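Diol-dehydratase (Roseburia inulinivorans, PDB 5I2A) probably acts as a lyase of the glycyl radical type, a B12-independent diol dehydratase that dehydrates 1,2-propanediol. Local coordinates at residues E97-F100 with E101-E104; P441-P444 with G445-D448; T735-C738 with N739-K743. All coordinates share one frame; numbering follows the deposited sequence.

How the interactions relate
Three local contacts follow one another along the chain, with none nested and none crossing. Interaction 1 comes first, at the end of helix 94-97, and rounds the turn into the loop toward helix 115-125, against which it lies. Interaction 2 turns the chain by roughly a right angle, from strand 440-442 into strand 447-448. It joins the hairpin 434-442 to the sheet containing strand 548-556. Its centre is about 37 Å from that of interaction 1, on the opposite side of the chain's centre. Both belong to the pyruvate formate lyase-like part. Interaction 3 belongs to the glycine radical part, along the short helix 734-741 and just beyond it, packed on helix 766-781. None touches another.

Interaction 1. Residues E97-F100 with E101-E104; sequences EAEF and ETVE
Glu99 meets Thr102 and Val103 through its carbonyl oxygen. Val103 N donates to Glu99 O at 2.9 Å and lies in the carbonyl plane. Thr102 N reaches the same Glu99 O at 3.1 Å, but from above that plane. Two backbone donors thus grip one oxygen. The Glu99 chain runs roughly perpendicular to that of Thr102, with Glu99 CB 3.8 Å from Thr102 OG1. This hydroxyl sits between the backbone N and the carbonyl carbon (chi1 56°), which turns it toward Glu99. A water joins Thr102 OG1 to Glu99 OE1. The carboxylate is held further by Arg106 and by the backbone N of Ala332.

Glu101 bends back at chi2 (-49°). Its OE2 comes within 3.6 Å of Phe100 CB, and it forms a salt bridge with Lys118. The Phe100 ring is turned from Glu101-Glu104, onto Glu97 and helix 115-125. Glu97 CA stands 3.7 Å above the ring plane, over its centre, and Leu121 and Leu122 also touch Phe100. A second water bridges Ala98 O and Glu101 N. Helix 94-97 unwinds through a type I beta turn, Glu97 to Phe100, and then a further turn in which Glu99 O takes i+3 and i+4 donors, as where a helix gives way to a loop.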
loop_
_atom_site.group_PDB
_atom_site.type_symbol
_atom_site.label_atom_id
_atom_site.label_comp_id
_atom_site.label_asym_id
_atom_site.label_seq_id
_atom_site.Cartn_x
_atom_site.Cartn_y
_atom_site.Cartn_z
ATOM N N GLU A 97 -9.025 23.580 -13.490
ATOM C CA GLU A 97 -9.632 23.618 -14.806
ATOM C C GLU A 97 -10.970 24.336 -14.754
ATOM O O GLU A 97 -11.291 25.072 -15.664
ATOM C CB GLU A 97 -9.804 22.206 -15.368
ATOM C CG GLU A 97 -8.485 21.518 -15.625
ATOM C CD GLU A 97 -8.652 20.185 -16.331
ATOM O OE1 GLU A 97 -9.799 19.791 -16.585
ATOM O OE2 GLU A 97 -7.635 19.544 -16.634
ATOM N N ALA A 98 -11.724 24.148 -13.670
ATOM C CA ALA A 98 -13.022 24.802 -13.516
ATOM C C ALA A 98 -12.891 26.312 -13.310
ATOM O O ALA A 98 -13.868 27.039 -13.445
ATOM C CB ALA A 98 -13.797 24.194 -12.354
ATOM N N GLU A 99 -11.696 26.779 -12.969
ATOM C CA GLU A 99 -11.484 28.206 -12.730
ATOM C C GLU A 99 -10.664 28.874 -13.829
ATOM O O GLU A 99 -10.212 29.998 -13.652
ATOM C CB GLU A 99 -10.781 28.438 -11.381
ATOM C CG GLU A 99 -11.641 28.133 -10.176
ATOM C CD GLU A 99 -11.015 28.588 -8.857
ATOM O OE1 GLU A 99 -10.483 29.723 -8.782
ATOM O OE2 GLU A 99 -11.081 27.804 -7.890
ATOM N N PHE A 100 -10.446 28.181 -14.942
ATOM C CA PHE A 100 -9.618 28.741 -16.018
ATOM C C PHE A 100 -10.024 30.160 -16.435
ATOM O O PHE A 100 -9.170 30.998 -16.690
ATOM C CB PHE A 100 -9.661 27.849 -17.260
ATOM C CG PHE A 100 -8.664 26.723 -17.249
ATOM C CD1 PHE A 100 -7.723 26.614 -16.240
ATOM C CD2 PHE A 100 -8.669 25.771 -18.265
ATOM C CE1 PHE A 100 -6.810 25.589 -16.235
ATOM C CE2 PHE A 100 -7.767 24.749 -18.264
ATOM C CZ PHE A 100 -6.829 24.654 -17.248
ATOM N N GLU A 101 -11.324 30.414 -16.511
ATOM C CA GLU A 101 -11.820 31.681 -17.038
ATOM C C GLU A 101 -11.978 32.755 -15.960
ATOM O O GLU A 101 -12.165 33.932 -16.280
ATOM C CB GLU A 101 -13.161 31.466 -17.758
ATOM C CG GLU A 101 -13.081 30.429 -18.872
ATOM C CD GLU A 101 -11.902 30.689 -19.794
ATOM O OE1 GLU A 101 -11.856 31.781 -20.389
ATOM O OE2 GLU A 101 -11.011 29.821 -19.905
ATOM N N THR A 102 -11.890 32.356 -14.692
ATOM C CA THR A 102 -12.198 33.267 -13.582
ATOM C C THR A 102 -11.033 33.560 -12.629
ATOM O O THR A 102 -11.101 34.502 -11.841
ATOM C CB THR A 102 -13.352 32.715 -12.723
ATOM O OG1 THR A 102 -13.021 31.399 -12.267
ATOM C CG2 THR A 102 -14.654 32.654 -13.531
ATOM N N VAL A 103 -9.983 32.746 -12.675
ATOM C CA VAL A 103 -8.941 32.848 -11.671
ATOM C C VAL A 103 -8.169 34.166 -11.799
ATOM O O VAL A 103 -7.671 34.687 -10.806
ATOM C CB VAL A 103 -7.977 31.640 -11.723
ATOM C CG1 VAL A 103 -7.217 31.572 -13.046
ATOM C CG2 VAL A 103 -7.021 31.658 -10.524
ATOM N N GLU A 104 -8.117 34.739 -12.999
ATOM C CA GLU A 104 -7.374 35.989 -13.194
ATOM C C GLU A 104 -8.022 37.163 -12.465
ATOM O O GLU A 104 -7.344 38.101 -12.076
ATOM C CB GLU A 104 -7.229 36.329 -14.688
ATOM C CG GLU A 104 -6.394 37.595 -14.942
ATOM C CD GLU A 104 -6.137 37.884 -16.415
ATOM O OE1 GLU A 104 -6.382 37.009 -17.263
ATOM O OE2 GLU A 104 -5.669 38.995 -16.718
HETATM O O HOH W 1 -13.525 28.843 -15.702
HETATM O O HOH W 2 -11.801 31.656 -9.928
HETATM O O HOH W 3 -8.602 33.553 -15.877
#

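Interaction 2. Residues P441-P444 with G445-D448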
loop_
_atom_site.group_PDB
_atom_site.type_symbol
_atom_site.label_atom_id
_atom_site.label_comp_id
_atom_site.label_asym_id
_atom_site.label_seq_id
_atom_site.Cartn_x
_atom_site.Cartn_y
_atom_site.Cartn_z
ATOM N N PRO A 441 4.027 24.435 17.214
ATOM C CA PRO A 441 5.395 24.096 17.627
ATOM C C PRO A 441 5.800 22.666 17.276
ATOM O O PRO A 441 4.960 21.770 17.237
ATOM C CB PRO A 441 5.357 24.300 19.147
ATOM C CG PRO A 441 3.950 24.101 19.528
ATOM C CD PRO A 441 3.091 24.488 18.347
ATOM N N GLN A 442 7.080 22.446 17.024
ATOM C CA GLN A 442 7.514 21.118 16.648
ATOM C C GLN A 442 8.992 20.943 17.000
ATOM O O GLN A 442 9.755 21.916 17.037
ATOM C CB GLN A 442 7.301 20.918 15.157
ATOM C CG GLN A 442 8.159 19.934 14.508
ATOM C CD GLN A 442 8.092 19.939 12.999
ATOM O OE1 GLN A 442 9.031 20.342 12.305
ATOM N NE2 GLN A 442 6.928 19.581 12.492
ATOM N N VAL A 443 9.391 19.709 17.279
ATOM C CA VAL A 443 10.807 19.332 17.324
ATOM C C VAL A 443 11.288 19.191 15.891
ATOM O O VAL A 443 10.816 18.328 15.166
ATOM C CB VAL A 443 11.018 18.010 18.095
ATOM C CG1 VAL A 443 12.481 17.554 18.004
ATOM C CG2 VAL A 443 10.565 18.174 19.549
ATOM N N PRO A 444 12.210 20.051 15.463
ATOM C CA PRO A 444 12.577 20.071 14.044
ATOM C C PRO A 444 13.372 18.841 13.628
ATOM O O PRO A 444 14.102 18.304 14.437
ATOM C CB PRO A 444 13.447 21.342 13.922
ATOM C CG PRO A 444 14.025 21.515 15.263
ATOM C CD PRO A 444 12.965 21.039 16.245
ATOM N N GLY A 445 13.195 18.407 12.389
ATOM C CA GLY A 445 13.969 17.329 11.814
ATOM C C GLY A 445 13.587 15.936 12.288
ATOM O O GLY A 445 14.279 14.979 11.972
ATOM N N LYS A 446 12.499 15.823 13.043
ATOM C CA LYS A 446 12.093 14.549 13.636
ATOM C C LYS A 446 10.585 14.299 13.581
ATOM O O LYS A 446 10.090 13.322 14.149
ATOM C CB LYS A 446 12.538 14.482 15.112
ATOM C CG LYS A 446 14.055 14.530 15.326
ATOM C CD LYS A 446 14.432 14.323 16.795
ATOM C CE LYS A 446 15.943 14.283 16.955
ATOM N NZ LYS A 446 16.340 13.982 18.355
ATOM N N THR A 447 9.857 15.186 12.914
ATOM C CA THR A 447 8.410 15.226 13.064
ATOM C C THR A 447 7.658 15.245 11.733
ATOM O O THR A 447 8.068 15.908 10.771
ATOM C CB THR A 447 7.995 16.464 13.912
ATOM O OG1 THR A 447 8.660 16.418 15.186
ATOM C CG2 THR A 447 6.472 16.524 14.136
ATOM N N ASP A 448 6.567 14.486 11.679
ATOM C CA ASP A 448 5.538 14.677 10.654
ATOM C C ASP A 448 4.255 15.065 11.396
ATOM O O ASP A 448 3.552 14.206 11.928
ATOM C CB ASP A 448 5.324 13.420 9.818
ATOM C CG ASP A 448 4.500 13.691 8.550
ATOM O OD1 ASP A 448 4.898 14.545 7.735
ATOM O OD2 ASP A 448 3.453 13.043 8.360
HETATM O O HOH W 4 6.169 17.932 10.511
HETATM O O HOH W 5 7.534 17.544 17.369
#
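Thr447 folds back on Gln442 and Val443 across a type II beta turn that runs from Val443 to Lys446. The tight part is around the threonine. Its hydroxyl donates to Val443 O, with Thr447 OG1 at 2.9 Å and on a lone pair in the carbonyl plane. The methyl and CB of Thr447 lie along Gln442, and the two side chains pass antiparallel to one another. Gln442 CG is 3.5 Å from Thr447 CB, and Gln442 NE2 is 3.5 Å from Thr447 CG2. The amide is fixed by His451 at NE2 and by Thr168 N at OE1. One water donates to Thr447 OG1 and accepts from Val443 N.

The other side is looser. Val443 O and Lys446 N are 3.7 Å apart, so the turn is closed by the threonine hydroxyl instead of that backbone pair. Gly445 takes a positive phi of 76° at the third position of the turn. Lys446 runs outward, extended beyond CG, and touches Val443 CG1 with its CD at 4.0 Å. Its NZ pairs with Glu429. Pro444 and Lys446 are partly exposed.

Strand 440-442 pairs with strand 434-436. Past the turn, strand 447-448 runs parallel to strand 548-556, where Tyr548 and Phe550 touch Thr447.

Interaction 3. Residues T735-C738 with N739-K743; sequences TASC and NSVAK
Asn739 packs against Thr735 one turn back in an alpha helix, near the C-terminal end of helix 734-741 in the glycine radical part of the chain. Successive i to i+4 backbone bonds join 735-738 to 739-743.

The first bond runs from Asn739 N to Thr735 O at 2.9 Å. The two side chains run alongside each other in the same direction, with Thr735 CG2 4.1 Å from Asn739 ND2. Asn739 CG is anti to its carbonyl carbon (chi1 -70°), which lays the amide beside the Thr735 carbonyl. Both ends of this amide have partners elsewhere: OD1 accepts from Gln783 and ND2 donates to Asp659.

Ser740 N follows, bonded to Ala736 O at 3.1 Å. The hydroxyl of Ser740 turns to Asp664 and to the backbone N of Asp659, so it ties this helix to helix 661-678 and to the loop just before it.

Val741 N bonds to Ser737 O at 3.0 Å, nearly along the C=O axis. Val741 CG2 also comes to 3.3 Å from Ser737 O. The side chain of Val741 further touches Tyr780, just past helix 766-781's middle, as well as Val723 and Tyr656. Cys738 touches Tyr780 too, together with Leu776.

Ala742 N closes the series on Cys738 O at 2.9 Å. Ala742 CB lies 3.4 Å from Cys738 O, and Tyr780 touches this alanine as well.

The long side chain of Lys743 forms salt bridges with Asp659, Asp661 and Asp664. Asp659 is thus shared by Asn739 ND2 and Lys743 NZ, and Asp664 by Ser740 OG and Lys743 NZ. At the backbone, Lys743 N bonds to Ser740 O at 3.0 Å, an i to i+3 bond in place of the i to i+4 pattern.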
loop_
_atom_site.group_PDB
_atom_site.type_symbol
_atom_site.label_atom_id
_atom_site.label_comp_id
_atom_site.label_asym_id
_atom_site.label_seq_id
_atom_site.Cartn_x
_atom_site.Cartn_y
_atom_site.Cartn_z
ATOM N N THR A 735 -4.763 44.442 29.350
ATOM C CA THR A 735 -4.410 43.571 30.472
ATOM C C THR A 735 -5.580 42.674 30.854
ATOM O O THR A 735 -5.411 41.463 31.033
ATOM C CB THR A 735 -3.938 44.370 31.688
ATOM O OG1 THR A 735 -2.726 45.045 31.343
ATOM C CG2 THR A 735 -3.657 43.430 32.881
ATOM N N ALA A 736 -6.772 43.255 30.934
ATOM C CA ALA A 736 -7.973 42.482 31.218
ATOM C C ALA A 736 -8.221 41.427 30.132
ATOM O O ALA A 736 -8.649 40.316 30.421
ATOM C CB ALA A 736 -9.185 43.400 31.345
ATOM N N SER A 737 -7.971 41.785 28.880
ATOM C CA SER A 737 -8.168 40.826 27.801
ATOM C C SER A 737 -7.206 39.636 27.940
ATOM O O SER A 737 -7.624 38.484 27.853
ATOM C CB SER A 737 -7.992 41.492 26.438
ATOM O OG SER A 737 -8.120 40.520 25.419
ATOM N N CYS A 738 -5.928 39.926 28.148
ATOM C CA CYS A 738 -4.934 38.892 28.392
ATOM C C CYS A 738 -5.337 37.984 29.551
ATOM O O CYS A 738 -5.219 36.756 29.461
ATOM C CB CYS A 738 -3.563 39.517 28.669
ATOM S SG CYS A 738 -2.758 40.240 27.206
ATOM N N ASN A 739 -5.827 38.585 30.629
ATOM C CA ASN A 739 -6.250 37.815 31.795
ATOM C C ASN A 739 -7.342 36.801 31.429
ATOM O O ASN A 739 -7.283 35.652 31.855
ATOM C CB ASN A 739 -6.747 38.735 32.929
ATOM C CG ASN A 739 -5.622 39.553 33.584
ATOM O OD1 ASN A 739 -4.434 39.333 33.344
ATOM N ND2 ASN A 739 -6.012 40.502 34.423
ATOM N N SER A 740 -8.323 37.223 30.632
ATOM C CA SER A 740 -9.378 36.317 30.183
ATOM C C SER A 740 -8.818 35.172 29.351
ATOM O O SER A 740 -9.140 34.014 29.589
ATOM C CB SER A 740 -10.437 37.047 29.347
ATOM O OG SER A 740 -11.309 37.836 30.129
ATOM N N VAL A 741 -8.000 35.512 28.362
ATOM C CA VAL A 741 -7.546 34.530 27.378
ATOM C C VAL A 741 -6.620 33.515 28.053
ATOM O O VAL A 741 -6.605 32.345 27.690
ATOM C CB VAL A 741 -6.838 35.205 26.188
ATOM C CG1 VAL A 741 -6.289 34.169 25.216
ATOM C CG2 VAL A 741 -7.806 36.157 25.450
ATOM N N ALA A 742 -5.877 33.958 29.068
ATOM C CA ALA A 742 -5.017 33.037 29.816
ATOM C C ALA A 742 -5.791 32.057 30.697
ATOM O O ALA A 742 -5.193 31.151 31.240
ATOM C CB ALA A 742 -4.031 33.796 30.664
ATOM N N LYS A 743 -7.103 32.221 30.837
ATOM C CA LYS A 743 -7.892 31.247 31.606
ATOM C C LYS A 743 -8.184 29.962 30.815
ATOM O O LYS A 743 -8.595 28.953 31.384
ATOM C CB LYS A 743 -9.198 31.876 32.093
ATOM C CG LYS A 743 -8.962 33.020 33.100
ATOM C CD LYS A 743 -10.221 33.830 33.372
ATOM C CE LYS A 743 -9.912 35.047 34.240
ATOM N NZ LYS A 743 -11.080 35.971 34.353
#